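Local coordinates for protein receptor-type adenylate cyclase GRESAG 4.1 (Trypanosoma brucei, PDB 1FX2) that catalyses, through this cytoplasmic class III cyclase domain, the magnesium-dependent conversion of ATP to cyclic AMP and diphosphate, at residues 77-82 / 216-221; 3-8 / 53-58; 102-107 / 116-121; 88-93 / 130-135. All coordinates share one frame; numbering follows the deposited sequence. Where two conformers were deposited one is given.

Interaction 1 of 4, residues 77-82 / 216-221; sequences LAQELQ and LNTVPS
T218 turns its side chain against helix 71-87, and its two branches meet different helical residues. The methyl CG2 rests on the helix backbone, 3.7 Å from Q79 CA, while OG1 faces the aliphatic part of Q82, with Q82 CB at 3.3 Å. With chi1 at 62°, OG1 sits between the backbone N and carbonyl carbon of T218 and CG2 lies anti to the carbonyl carbon, which is how the two branches divide between successive turns of the helix. The Q79 and T218 side chains run alongside each other with opposite headings. The extended chain of Q79 runs along the loop, and its CB also meets L216 CD2 at 4.3 Å. No direct hydrogen bond crosses this interface. A water instead donates to Q79 OE1 at 2.7 Å and to the backbone O of N217 at 2.7 Å, joining two acceptors. Q82 bends at chi2 (-66°), which takes its amide away from T218: NE2 bonds to the backbone O of V134 and OE1 to R222. The backbone O of Q82 is hydrogen-bonded to a dithiothreitol molecule, probably from the crystallisation liquor. The contact lays the chain leaving strand 211-216 against helix 71-87, which lies against the central sheet of the cyclase domain, A78 and Q82 reaching strands 134-141 and 176-179 while L77 and L81 pack on helix 34-51.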
loop_
_atom_site.group_PDB
_atom_site.type_symbol
_atom_site.label_atom_id
_atom_site.label_comp_id
_atom_site.label_asym_id
_atom_site.label_seq_id
_atom_site.Cartn_x
_atom_site.Cartn_y
_atom_site.Cartn_z
ATOM N N LEU A 77 -5.133 -12.178 15.371
ATOM C CA LEU A 77 -6.553 -12.201 15.841
ATOM C C LEU A 77 -7.458 -12.059 14.585
ATOM O O LEU A 77 -8.481 -12.744 14.489
ATOM C CB LEU A 77 -6.793 -11.005 16.823
ATOM C CG LEU A 77 -8.174 -10.989 17.449
ATOM C CD1 LEU A 77 -8.011 -10.240 18.772
ATOM C CD2 LEU A 77 -9.132 -10.150 16.596
ATOM N N ALA A 78 -7.176 -11.110 13.705
ATOM C CA ALA A 78 -8.061 -10.872 12.543
ATOM C C ALA A 78 -8.082 -12.063 11.629
ATOM O O ALA A 78 -9.159 -12.425 11.137
ATOM C CB ALA A 78 -7.560 -9.593 11.808
ATOM N N GLN A 79 -6.943 -12.702 11.418
ATOM C CA GLN A 79 -6.919 -13.894 10.609
ATOM C C GLN A 79 -7.763 -14.996 11.272
ATOM O O GLN A 79 -8.578 -15.673 10.583
ATOM C CB GLN A 79 -5.482 -14.277 10.398
ATOM C CG GLN A 79 -5.254 -15.543 9.665
ATOM C CD GLN A 79 -3.823 -15.512 9.108
ATOM O OE1 GLN A 79 -3.596 -15.033 8.001
ATOM N NE2 GLN A 79 -2.876 -15.915 9.918
ATOM N N GLU A 80 -7.611 -15.204 12.589
ATOM C CA GLU A 80 -8.394 -16.265 13.281
ATOM C C GLU A 80 -9.865 -15.964 13.419
ATOM O O GLU A 80 -10.751 -16.833 13.559
ATOM C CB GLU A 80 -7.789 -16.586 14.683
ATOM C CG GLU A 80 -6.464 -17.275 14.601
ATOM C CD GLU A 80 -6.446 -18.531 13.754
ATOM O OE1 GLU A 80 -7.449 -19.298 13.797
ATOM O OE2 GLU A 80 -5.439 -18.806 13.046
ATOM N N LEU A 81 -10.172 -14.704 13.330
ATOM C CA LEU A 81 -11.581 -14.304 13.407
ATOM C C LEU A 81 -12.180 -14.803 12.055
ATOM O O LEU A 81 -13.218 -15.510 12.069
ATOM C CB LEU A 81 -11.679 -12.779 13.508
ATOM C CG LEU A 81 -13.116 -12.240 13.692
ATOM C CD1 LEU A 81 -13.057 -10.773 14.198
ATOM C CD2 LEU A 81 -13.881 -12.141 12.343
ATOM N N GLN A 82 -11.583 -14.528 10.915
ATOM C CA GLN A 82 -12.171 -14.971 9.665
ATOM C C GLN A 82 -12.275 -16.483 9.596
ATOM O O GLN A 82 -13.311 -17.016 9.160
ATOM C CB GLN A 82 -11.370 -14.444 8.472
ATOM C CG GLN A 82 -11.323 -12.856 8.378
ATOM C CD GLN A 82 -12.710 -12.280 8.088
ATOM O OE1 GLN A 82 -13.624 -13.021 7.671
ATOM N NE2 GLN A 82 -12.913 -11.045 8.460
ATOM N N LEU A 216 -5.249 -8.467 3.924
ATOM C CA LEU A 216 -4.655 -9.666 4.580
ATOM C C LEU A 216 -5.377 -10.856 4.086
ATOM O O LEU A 216 -6.602 -11.000 4.362
ATOM C CB LEU A 216 -4.783 -9.506 6.139
ATOM C CG LEU A 216 -4.330 -10.748 6.927
ATOM C CD1 LEU A 216 -2.777 -10.735 6.911
ATOM C CD2 LEU A 216 -4.730 -10.527 8.366
ATOM N N ASN A 217 -4.675 -11.824 3.503
ATOM C CA ASN A 217 -5.369 -12.969 2.950
ATOM C C ASN A 217 -5.444 -13.957 4.114
ATOM O O ASN A 217 -4.422 -14.350 4.667
ATOM C CB ASN A 217 -4.573 -13.469 1.742
ATOM C CG ASN A 217 -4.574 -12.452 0.598
ATOM O OD1 ASN A 217 -3.501 -12.032 0.027
ATOM N ND2 ASN A 217 -5.727 -11.974 0.292
ATOM N N THR A 218 -6.653 -14.365 4.468
ATOM C CA THR A 218 -6.956 -15.207 5.654
ATOM C C THR A 218 -7.446 -16.559 5.112
ATOM O O THR A 218 -6.711 -17.555 5.075
ATOM C CB THR A 218 -7.994 -14.512 6.633
ATOM O OG1 THR A 218 -9.259 -14.280 6.001
ATOM C CG2 THR A 218 -7.465 -13.126 7.047
ATOM N N VAL A 219 -8.736 -16.606 4.781
ATOM C CA VAL A 219 -9.317 -17.801 4.125
ATOM C C VAL A 219 -8.707 -17.857 2.726
ATOM O O VAL A 219 -8.856 -17.002 1.829
ATOM C CB VAL A 219 -10.759 -17.644 4.074
ATOM C CG1 VAL A 219 -11.385 -18.798 3.287
ATOM C CG2 VAL A 219 -11.261 -17.638 5.470
ATOM N N PRO A 220 -7.998 -18.932 2.455
ATOM C CA PRO A 220 -7.367 -19.007 1.138
ATOM C C PRO A 220 -8.354 -19.005 -0.103
ATOM O O PRO A 220 -9.378 -19.639 -0.035
ATOM C CB PRO A 220 -6.559 -20.337 1.228
ATOM C CG PRO A 220 -6.527 -20.657 2.735
ATOM C CD PRO A 220 -7.794 -20.145 3.282
ATOM N N SER A 221 -8.038 -18.260 -1.157
ATOM C CA SER A 221 -8.815 -18.090 -2.393
ATOM C C SER A 221 -10.122 -17.257 -2.292
ATOM O O SER A 221 -10.912 -17.208 -3.211
ATOM C CB SER A 221 -9.209 -19.402 -3.026
ATOM O OG SER A 221 -8.036 -20.204 -3.037
HETATM O O HOH W 1 -2.069 -14.366 5.916
#

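Interaction 2 of 4, residues 3-8 / 53-58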
loop_
_atom_site.group_PDB
_atom_site.type_symbol
_atom_site.label_atom_id
_atom_site.label_comp_id
_atom_site.label_asym_id
_atom_site.label_seq_id
_atom_site.Cartn_x
_atom_site.Cartn_y
_atom_site.Cartn_z
ATOM N N ASN A 3 -4.576 -4.927 32.286
ATOM C CA ASN A 3 -3.189 -5.258 32.081
ATOM C C ASN A 3 -2.802 -5.338 30.580
ATOM O O ASN A 3 -1.717 -4.959 30.211
ATOM C CB ASN A 3 -2.880 -6.575 32.825
ATOM C CG ASN A 3 -1.806 -7.404 32.162
ATOM O OD1 ASN A 3 -0.651 -6.957 32.026
ATOM N ND2 ASN A 3 -2.174 -8.638 31.740
ATOM N N ARG A 4 -3.741 -5.752 29.746
ATOM C CA ARG A 4 -3.465 -5.887 28.308
ATOM C C ARG A 4 -3.695 -4.615 27.538
ATOM O O ARG A 4 -3.301 -4.517 26.345
ATOM C CB ARG A 4 -4.303 -7.013 27.726
ATOM C CG ARG A 4 -3.794 -8.368 28.220
ATOM C CD ARG A 4 -4.867 -9.427 28.123
ATOM N NE ARG A 4 -4.436 -10.638 28.832
ATOM C CZ ARG A 4 -5.073 -11.806 28.782
ATOM N NH1 ARG A 4 -6.166 -11.928 28.054
ATOM N NH2 ARG A 4 -4.625 -12.850 29.478
ATOM N N ALA A 5 -4.257 -3.590 28.164
ATOM C CA ALA A 5 -4.475 -2.310 27.499
ATOM C C ALA A 5 -3.193 -1.563 27.208
ATOM O O ALA A 5 -2.337 -1.440 28.094
ATOM C CB ALA A 5 -5.362 -1.385 28.346
ATOM N N PRO A 6 -2.986 -1.151 25.951
ATOM C CA PRO A 6 -1.780 -0.346 25.606
ATOM C C PRO A 6 -1.913 0.947 26.459
ATOM O O PRO A 6 -2.993 1.620 26.488
ATOM C CB PRO A 6 -2.004 -0.002 24.133
ATOM C CG PRO A 6 -2.701 -1.288 23.643
ATOM C CD PRO A 6 -3.736 -1.586 24.728
ATOM N N LYS A 7 -0.856 1.266 27.250
ATOM C CA LYS A 7 -0.917 2.460 28.111
ATOM C C LYS A 7 0.203 3.450 27.950
ATOM O O LYS A 7 0.140 4.541 28.488
ATOM C CB LYS A 7 -0.886 2.027 29.589
ATOM C CG LYS A 7 -1.928 1.055 29.963
ATOM C CD LYS A 7 -1.543 0.487 31.373
ATOM C CE LYS A 7 -2.486 -0.604 31.620
ATOM N NZ LYS A 7 -2.011 -1.754 30.780
ATOM N N GLU A 8 1.264 3.053 27.250
ATOM C CA GLU A 8 2.443 3.955 27.131
ATOM C C GLU A 8 2.239 4.839 25.919
ATOM O O GLU A 8 2.208 4.344 24.788
ATOM C CB GLU A 8 3.678 3.079 27.022
ATOM C CG GLU A 8 4.963 3.888 26.625
ATOM C CD GLU A 8 5.172 5.167 27.468
ATOM O OE1 GLU A 8 5.009 5.118 28.697
ATOM O OE2 GLU A 8 5.455 6.194 26.838
ATOM N N LYS A 53 -4.178 -11.897 23.764
ATOM C CA LYS A 53 -3.762 -10.902 24.792
ATOM C C LYS A 53 -3.992 -9.478 24.386
ATOM O O LYS A 53 -3.188 -8.580 24.657
ATOM C CB LYS A 53 -2.269 -11.108 25.186
ATOM C CG LYS A 53 -2.076 -12.563 25.688
ATOM C CD LYS A 53 -0.627 -12.835 26.091
ATOM C CE LYS A 53 -0.503 -14.183 26.808
ATOM N NZ LYS A 53 0.054 -15.220 25.906
ATOM N N CYS A 54 -5.070 -9.289 23.605
ATOM C CA CYS A 54 -5.492 -7.943 23.202
ATOM C C CYS A 54 -6.464 -7.353 24.225
ATOM O O CYS A 54 -6.782 -8.039 25.267
ATOM C CB CYS A 54 -6.138 -8.024 21.778
ATOM S SG CYS A 54 -5.001 -8.436 20.463
ATOM N N TYR A 55 -7.025 -6.184 23.951
ATOM C CA TYR A 55 -7.867 -5.514 24.916
ATOM C C TYR A 55 -9.115 -5.009 24.230
ATOM O O TYR A 55 -9.057 -4.271 23.246
ATOM C CB TYR A 55 -7.069 -4.289 25.459
ATOM C CG TYR A 55 -7.807 -3.438 26.464
ATOM C CD1 TYR A 55 -8.039 -3.914 27.741
ATOM C CD2 TYR A 55 -8.245 -2.168 26.125
ATOM C CE1 TYR A 55 -8.679 -3.113 28.690
ATOM C CE2 TYR A 55 -8.920 -1.348 27.066
ATOM C CZ TYR A 55 -9.114 -1.856 28.342
ATOM O OH TYR A 55 -9.765 -1.049 29.257
ATOM N N GLU A 56 -10.267 -5.391 24.768
ATOM C CA GLU A 56 -11.505 -4.889 24.212
ATOM C C GLU A 56 -11.692 -3.472 24.690
ATOM O O GLU A 56 -11.929 -3.264 25.924
ATOM C CB GLU A 56 -12.686 -5.786 24.670
ATOM C CG GLU A 56 -14.059 -5.370 24.069
ATOM C CD GLU A 56 -15.163 -6.337 24.489
ATOM O OE1 GLU A 56 -14.874 -7.510 24.722
ATOM O OE2 GLU A 56 -16.282 -5.791 24.612
ATOM N N VAL A 57 -11.735 -2.480 23.785
ATOM C CA VAL A 57 -11.923 -1.092 24.201
ATOM C C VAL A 57 -13.409 -0.890 24.419
ATOM O O VAL A 57 -13.829 -0.341 25.477
ATOM C CB VAL A 57 -11.393 -0.129 23.121
ATOM C CG1 VAL A 57 -11.620 1.331 23.561
ATOM C CG2 VAL A 57 -9.926 -0.489 22.828
ATOM N N LYS A 58 -14.219 -1.186 23.374
ATOM C CA LYS A 58 -15.659 -1.080 23.507
ATOM C C LYS A 58 -16.375 -1.802 22.386
ATOM O O LYS A 58 -15.768 -2.162 21.388
ATOM C CB LYS A 58 -16.077 0.356 23.472
ATOM C CG LYS A 58 -15.675 1.180 22.276
ATOM C CD LYS A 58 -15.017 2.446 22.761
ATOM C CE LYS A 58 -15.518 3.691 22.064
ATOM N NZ LYS A 58 -15.148 4.899 22.873
HETATM O O HOH W 2 -2.429 -5.855 24.056
#
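The A5 methyl lies over one face of the Y55 ring: its CB stands 3.5 Å from the ring centroid and only 2° off the normal, a nearly centred CH-pi contact. All six ring carbons are almost equally far from this methyl. CG of Y55 is anti to its backbone N (chi1 179°), which extends the ring across the A5 methyl, and the hydroxyl at its far end bonds to N2 and to the backbone N of Y154. The R4 guanidinium has K53 CB over one face. Y55 belongs to strand 55-60, an outermost strand of the central sheet within this chain, and K53, with positive phi, is the C-prime residue of the Schellman motif that ends helix 34-51. The extended R4 chain crosses that helix-to-strand link, its CB 3.6 Å from C54 O and its CG 3.6 Å from K53 O. A water lies within hydrogen-bonding distance of R4 O (2.8 Å) and K53 O (2.9 Å). K7 NZ reaches back to A5 O at 2.7 Å, in the carbonyl plane on a lone pair.

Interaction 3 of 4, residues 102-107 / 116-121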
loop_
_atom_site.group_PDB
_atom_site.type_symbol
_atom_site.label_atom_id
_atom_site.label_comp_id
_atom_site.label_asym_id
_atom_site.label_seq_id
_atom_site.Cartn_x
_atom_site.Cartn_y
_atom_site.Cartn_z
ATOM N N PHE A 102 -28.236 -10.461 -1.988
ATOM C CA PHE A 102 -27.814 -9.067 -2.043
ATOM C C PHE A 102 -26.818 -8.877 -3.195
ATOM O O PHE A 102 -26.871 -7.867 -3.919
ATOM C CB PHE A 102 -27.122 -8.549 -0.754
ATOM C CG PHE A 102 -27.919 -8.688 0.506
ATOM C CD1 PHE A 102 -27.274 -8.929 1.723
ATOM C CD2 PHE A 102 -29.299 -8.520 0.503
ATOM C CE1 PHE A 102 -27.959 -9.005 2.916
ATOM C CE2 PHE A 102 -30.058 -8.593 1.730
ATOM C CZ PHE A 102 -29.349 -8.842 2.918
ATOM N N GLU A 103 -25.865 -9.809 -3.373
ATOM C CA GLU A 103 -24.917 -9.603 -4.476
ATOM C C GLU A 103 -25.587 -9.604 -5.846
ATOM O O GLU A 103 -25.262 -8.807 -6.729
ATOM C CB GLU A 103 -23.868 -10.744 -4.458
ATOM C CG GLU A 103 -22.979 -10.815 -3.238
ATOM C CD GLU A 103 -21.993 -11.945 -3.362
ATOM O OE1 GLU A 103 -21.884 -12.557 -4.464
ATOM O OE2 GLU A 103 -21.399 -12.237 -2.318
ATOM N N GLU A 104 -26.508 -10.532 -6.012
ATOM C CA GLU A 104 -27.216 -10.637 -7.311
ATOM C C GLU A 104 -27.984 -9.335 -7.579
ATOM O O GLU A 104 -27.872 -8.740 -8.685
ATOM C CB GLU A 104 -28.198 -11.769 -7.249
ATOM C CG GLU A 104 -27.511 -13.104 -7.271
ATOM C CD GLU A 104 -28.442 -14.309 -7.104
ATOM O OE1 GLU A 104 -29.234 -14.562 -8.020
ATOM O OE2 GLU A 104 -28.374 -15.001 -6.040
ATOM N N GLN A 105 -28.658 -8.789 -6.555
ATOM C CA GLN A 105 -29.337 -7.518 -6.828
ATOM C C GLN A 105 -28.376 -6.351 -7.067
ATOM O O GLN A 105 -28.647 -5.414 -7.872
ATOM C CB GLN A 105 -30.276 -7.194 -5.638
ATOM C CG GLN A 105 -31.283 -8.262 -5.514
ATOM C CD GLN A 105 -32.437 -7.952 -4.567
ATOM O OE1 GLN A 105 -32.733 -6.790 -4.305
ATOM N NE2 GLN A 105 -33.170 -8.984 -4.162
ATOM N N ARG A 106 -27.270 -6.319 -6.333
ATOM C CA ARG A 106 -26.340 -5.264 -6.467
ATOM C C ARG A 106 -25.755 -5.223 -7.884
ATOM O O ARG A 106 -25.417 -4.124 -8.355
ATOM C CB ARG A 106 -25.265 -5.438 -5.326
ATOM C CG ARG A 106 -24.309 -4.345 -5.148
ATOM C CD ARG A 106 -23.323 -4.701 -4.016
ATOM N NE ARG A 106 -23.982 -4.749 -2.693
ATOM C CZ ARG A 106 -23.995 -5.795 -1.847
ATOM N NH1 ARG A 106 -23.375 -6.972 -2.081
ATOM N NH2 ARG A 106 -24.719 -5.726 -0.737
ATOM N N ALA A 107 -25.721 -6.382 -8.582
ATOM C CA ALA A 107 -25.182 -6.482 -9.926
ATOM C C ALA A 107 -26.113 -5.761 -10.939
ATOM O O ALA A 107 -25.688 -5.479 -12.053
ATOM C CB ALA A 107 -24.966 -7.965 -10.311
ATOM N N PRO A 116 -19.309 -11.779 -6.305
ATOM C CA PRO A 116 -18.135 -12.608 -6.059
ATOM C C PRO A 116 -18.541 -14.024 -5.610
ATOM O O PRO A 116 -17.791 -14.971 -5.880
ATOM C CB PRO A 116 -17.448 -11.910 -4.829
ATOM C CG PRO A 116 -17.893 -10.465 -5.000
ATOM C CD PRO A 116 -19.358 -10.571 -5.452
ATOM N N THR A 117 -19.654 -14.216 -4.912
ATOM C CA THR A 117 -19.961 -15.513 -4.360
ATOM C C THR A 117 -21.296 -16.137 -4.726
ATOM O O THR A 117 -21.464 -17.362 -4.625
ATOM C CB THR A 117 -19.952 -15.509 -2.765
ATOM O OG1 THR A 117 -21.178 -14.939 -2.263
ATOM C CG2 THR A 117 -18.761 -14.697 -2.243
ATOM N N ALA A 118 -22.212 -15.302 -5.250
ATOM C CA ALA A 118 -23.559 -15.818 -5.426
ATOM C C ALA A 118 -23.695 -16.928 -6.384
ATOM O O ALA A 118 -24.677 -17.718 -6.231
ATOM C CB ALA A 118 -24.491 -14.644 -5.896
ATOM N N HIS A 119 -22.753 -17.024 -7.309
ATOM C CA HIS A 119 -22.953 -18.091 -8.322
ATOM C C HIS A 119 -21.952 -19.233 -8.152
ATOM O O HIS A 119 -21.790 -20.065 -9.048
ATOM C CB HIS A 119 -22.903 -17.506 -9.742
ATOM C CG HIS A 119 -23.882 -16.381 -10.001
ATOM N ND1 HIS A 119 -25.189 -16.394 -9.602
ATOM C CD2 HIS A 119 -23.654 -15.188 -10.582
ATOM C CE1 HIS A 119 -25.748 -15.236 -9.942
ATOM N NE2 HIS A 119 -24.832 -14.494 -10.533
ATOM N N MET A 120 -21.247 -19.265 -7.029
ATOM C CA MET A 120 -20.358 -20.382 -6.773
ATOM C C MET A 120 -21.109 -21.699 -6.503
ATOM O O MET A 120 -22.022 -21.736 -5.676
ATOM C CB MET A 120 -19.522 -20.067 -5.470
ATOM C CG MET A 120 -18.382 -19.117 -5.656
ATOM S SD MET A 120 -17.658 -18.670 -4.113
ATOM C CE MET A 120 -16.242 -17.882 -4.628
ATOM N N ASP A 121 -20.640 -22.783 -7.153
ATOM C CA ASP A 121 -21.156 -24.115 -6.825
ATOM C C ASP A 121 -21.074 -24.299 -5.306
ATOM O O ASP A 121 -20.124 -23.837 -4.684
ATOM C CB ASP A 121 -20.267 -25.150 -7.531
ATOM C CG ASP A 121 -20.750 -26.511 -7.301
ATOM O OD1 ASP A 121 -21.540 -27.070 -8.109
ATOM O OD2 ASP A 121 -20.292 -27.139 -6.314
#
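A type I beta turn from T117 to M120 is gripped at its start by the carboxylate of E103, which projects from helix 94-109. OE1 accepts two backbone N-H groups in succession: T117 N at 2.8 Å, on the syn side and with an N-H...O angle of 159°, and A118 N at 2.9 Å, from above the carboxylate plane and more bent at 134°. OE2 takes the hydroxyl of T117 at 2.7 Å. Three bonds thus fix the rotation of the carboxylate, and T117 is held through both its backbone and its side chain. The E103 chain is extended beyond CG and crosses the T117 side chain at about a right angle. P116, whose N has no hydrogen to give, adds its ring CD at 3.4 Å from E103 OE1. Between helix 94-109 and helix 122-128 the chain thereby folds back on the helix it has just left, and D121 then serves as N-cap of the next one. R133 reaches the same cluster, NH1 in a salt bridge to E103 OE2 and NH2 bonded to T117 OG1, and would be expected to keep the carboxylate ionised. Nearer the surface the aliphatic part of E104 makes the contact: CG lies 3.7 Å from A118 CB and 3.8 Å from H119 CE1, the carboxylate and imidazole planes 65° apart.

Interaction 4 of 4, residues 88-93 / 130-135; sequences HDWGTN and NGLRVR. With SO4 (sulfate ion), chain B.
W90 packs one indole face closely against the backbone at G131, whose CA lies 3.6 Å from the centroid of the five-membered ring and 16° off its normal. Beyond it, L132 covers the six-membered ring off-centre, with CD1 3.6 Å from W90 CZ3. The edge of the H88 imidazole, from the same segment, meets the opposite face, CD2 3.4 Å above the plane, and W90 NE1 is hydrogen-bonded to F85 O. The polar margin is looser. N130 brings ND2 to the indole edge in plane, 3.4 Å from W90 CD1, and makes a weak, bent bond to H88 O (2.7 Å, 127°); L86 O is its stronger partner. A water joins the backbone N of W90 to N130 OD1. At the far end of the segment, R135, salt-bridged to E168 and E232, donates from NH1 to O3 of a sulfate, probably from the crystallisation liquor, at 3.0 Å. The indole packing is consistent with setting the course of a backbone whose N130 O and L132 O bond a dithiothreitol molecule, probably also an additive.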
loop_
_atom_site.group_PDB
_atom_site.type_symbol
_atom_site.label_atom_id
_atom_site.label_comp_id
_atom_site.label_asym_id
_atom_site.label_seq_id
_atom_site.Cartn_x
_atom_site.Cartn_y
_atom_site.Cartn_z
ATOM N N HIS A 88 -17.356 -22.125 12.097
ATOM C CA HIS A 88 -18.504 -22.209 12.997
ATOM C C HIS A 88 -19.776 -22.753 12.335
ATOM O O HIS A 88 -20.070 -22.422 11.245
ATOM C CB HIS A 88 -18.798 -20.803 13.558
ATOM C CG HIS A 88 -19.888 -20.745 14.561
ATOM N ND1 HIS A 88 -19.695 -21.191 15.866
ATOM C CD2 HIS A 88 -21.147 -20.265 14.487
ATOM C CE1 HIS A 88 -20.828 -20.975 16.532
ATOM N NE2 HIS A 88 -21.720 -20.421 15.728
ATOM N N ASP A 89 -20.528 -23.565 13.086
ATOM C CA ASP A 89 -21.821 -24.064 12.601
ATOM C C ASP A 89 -22.879 -23.056 13.068
ATOM O O ASP A 89 -23.244 -22.939 14.245
ATOM C CB ASP A 89 -22.108 -25.420 13.209
ATOM C CG ASP A 89 -23.450 -25.972 12.728
ATOM O OD1 ASP A 89 -24.169 -25.307 11.947
ATOM O OD2 ASP A 89 -23.759 -27.099 13.108
ATOM N N TRP A 90 -23.358 -22.299 12.121
ATOM C CA TRP A 90 -24.364 -21.260 12.376
ATOM C C TRP A 90 -25.774 -21.814 12.482
ATOM O O TRP A 90 -26.696 -21.054 12.826
ATOM C CB TRP A 90 -24.291 -20.163 11.248
ATOM C CG TRP A 90 -22.970 -19.435 11.228
ATOM C CD1 TRP A 90 -21.896 -19.789 10.502
ATOM C CD2 TRP A 90 -22.590 -18.344 12.054
ATOM N NE1 TRP A 90 -20.827 -19.002 10.811
ATOM C CE2 TRP A 90 -21.213 -18.088 11.773
ATOM C CE3 TRP A 90 -23.281 -17.576 13.019
ATOM C CZ2 TRP A 90 -20.494 -17.074 12.423
ATOM C CZ3 TRP A 90 -22.558 -16.567 13.675
ATOM C CH2 TRP A 90 -21.186 -16.325 13.370
ATOM N N GLY A 91 -25.925 -23.087 12.116
ATOM C CA GLY A 91 -27.243 -23.738 12.278
ATOM C C GLY A 91 -28.300 -23.244 11.318
ATOM O O GLY A 91 -29.464 -23.601 11.498
ATOM N N THR A 92 -27.892 -22.566 10.245
ATOM C CA THR A 92 -28.800 -22.047 9.253
ATOM C C THR A 92 -28.038 -21.707 7.981
ATOM O O THR A 92 -26.866 -21.315 8.075
ATOM C CB THR A 92 -29.542 -20.737 9.766
ATOM O OG1 THR A 92 -30.456 -20.316 8.759
ATOM C CG2 THR A 92 -28.525 -19.576 9.995
ATOM N N ASN A 93 -28.712 -21.761 6.820
ATOM C CA ASN A 93 -28.100 -21.273 5.556
ATOM C C ASN A 93 -28.756 -19.962 5.226
ATOM O O ASN A 93 -28.409 -19.353 4.200
ATOM C CB ASN A 93 -28.374 -22.205 4.360
ATOM C CG ASN A 93 -27.722 -23.556 4.511
ATOM O OD1 ASN A 93 -26.574 -23.669 4.913
ATOM N ND2 ASN A 93 -28.503 -24.594 4.239
ATOM N N ASN A 130 -19.274 -18.783 4.871
ATOM C CA ASN A 130 -20.269 -19.401 5.767
ATOM C C ASN A 130 -20.620 -18.427 6.890
ATOM O O ASN A 130 -19.736 -18.023 7.675
ATOM C CB ASN A 130 -19.616 -20.652 6.463
ATOM C CG ASN A 130 -20.548 -21.376 7.458
ATOM O OD1 ASN A 130 -21.757 -21.472 7.278
ATOM N ND2 ASN A 130 -19.936 -21.865 8.568
ATOM N N GLY A 131 -21.907 -18.114 7.013
ATOM C CA GLY A 131 -22.384 -17.315 8.110
ATOM C C GLY A 131 -22.138 -15.830 8.036
ATOM O O GLY A 131 -22.070 -15.257 6.953
ATOM N N LEU A 132 -22.117 -15.172 9.212
ATOM C CA LEU A 132 -21.938 -13.700 9.230
ATOM C C LEU A 132 -20.622 -13.302 8.569
ATOM O O LEU A 132 -19.579 -13.922 8.847
ATOM C CB LEU A 132 -21.913 -13.262 10.729
ATOM C CG LEU A 132 -23.203 -13.505 11.473
ATOM C CD1 LEU A 132 -22.910 -13.105 12.944
ATOM C CD2 LEU A 132 -24.419 -12.703 10.918
ATOM N N ARG A 133 -20.646 -12.277 7.740
ATOM C CA ARG A 133 -19.404 -11.825 7.069
ATOM C C ARG A 133 -18.931 -10.535 7.759
ATOM O O ARG A 133 -19.670 -9.508 7.780
ATOM C CB ARG A 133 -19.722 -11.556 5.567
ATOM C CG ARG A 133 -20.084 -12.799 4.780
ATOM C CD ARG A 133 -20.433 -12.424 3.354
ATOM N NE ARG A 133 -20.836 -13.668 2.632
ATOM C CZ ARG A 133 -21.009 -13.662 1.312
ATOM N NH1 ARG A 133 -20.836 -12.548 0.611
ATOM N NH2 ARG A 133 -21.451 -14.777 0.720
ATOM N N VAL A 134 -17.778 -10.609 8.371
ATOM C CA VAL A 134 -17.305 -9.504 9.243
ATOM C C VAL A 134 -16.191 -8.803 8.466
ATOM O O VAL A 134 -15.292 -9.437 7.898
ATOM C CB VAL A 134 -16.677 -10.152 10.469
ATOM C CG1 VAL A 134 -16.070 -9.059 11.395
ATOM C CG2 VAL A 134 -17.771 -10.873 11.278
ATOM N N ARG A 135 -16.356 -7.464 8.383
ATOM C CA ARG A 135 -15.278 -6.617 7.810
ATOM C C ARG A 135 -14.376 -6.159 8.917
ATOM O O ARG A 135 -14.814 -5.947 10.057
ATOM C CB ARG A 135 -15.868 -5.392 7.064
ATOM C CG ARG A 135 -16.766 -4.547 7.894
ATOM C CD ARG A 135 -17.033 -3.187 7.086
ATOM N NE ARG A 135 -17.921 -2.332 7.832
ATOM C CZ ARG A 135 -19.225 -2.380 7.678
ATOM N NH1 ARG A 135 -19.774 -3.237 6.784
ATOM N NH2 ARG A 135 -20.012 -1.569 8.414
HETATM S S SO4 B . -23.185 -1.845 6.136
HETATM O O1 SO4 B . -24.591 -1.908 5.819
HETATM O O2 SO4 B . -22.924 -1.448 7.523
HETATM O O3 SO4 B . -22.560 -3.102 5.818
HETATM O O4 SO4 B . -22.589 -0.822 5.239
HETATM O O HOH W 3 -22.954 -22.947 9.284
#

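Interactions 1 and 4 meet directly: Q82 NE2 lies 2.9 Å from V134 O, a probable hydrogen bond, and both contribute residues to the dithiothreitol pocket. Interaction 3 joins interaction 4 through R133, whose NH1 makes a 3.0 Å salt bridge to E103 OE2. R133 and V134, neighbours in sequence, tie segment 130-135 to interactions 3 and 1 respectively. Interaction 2 touches only interaction 1, by packing of L77 CD1 on C54 SG at 3.9 Å, and its centre is about 38 Å from that of interaction 3, across the chain's centre. The predicted magnesium ligands D62 and D19 lie about 7 and 10 Å from the L132 side chain, so interaction 4 borders the probable catalytic site.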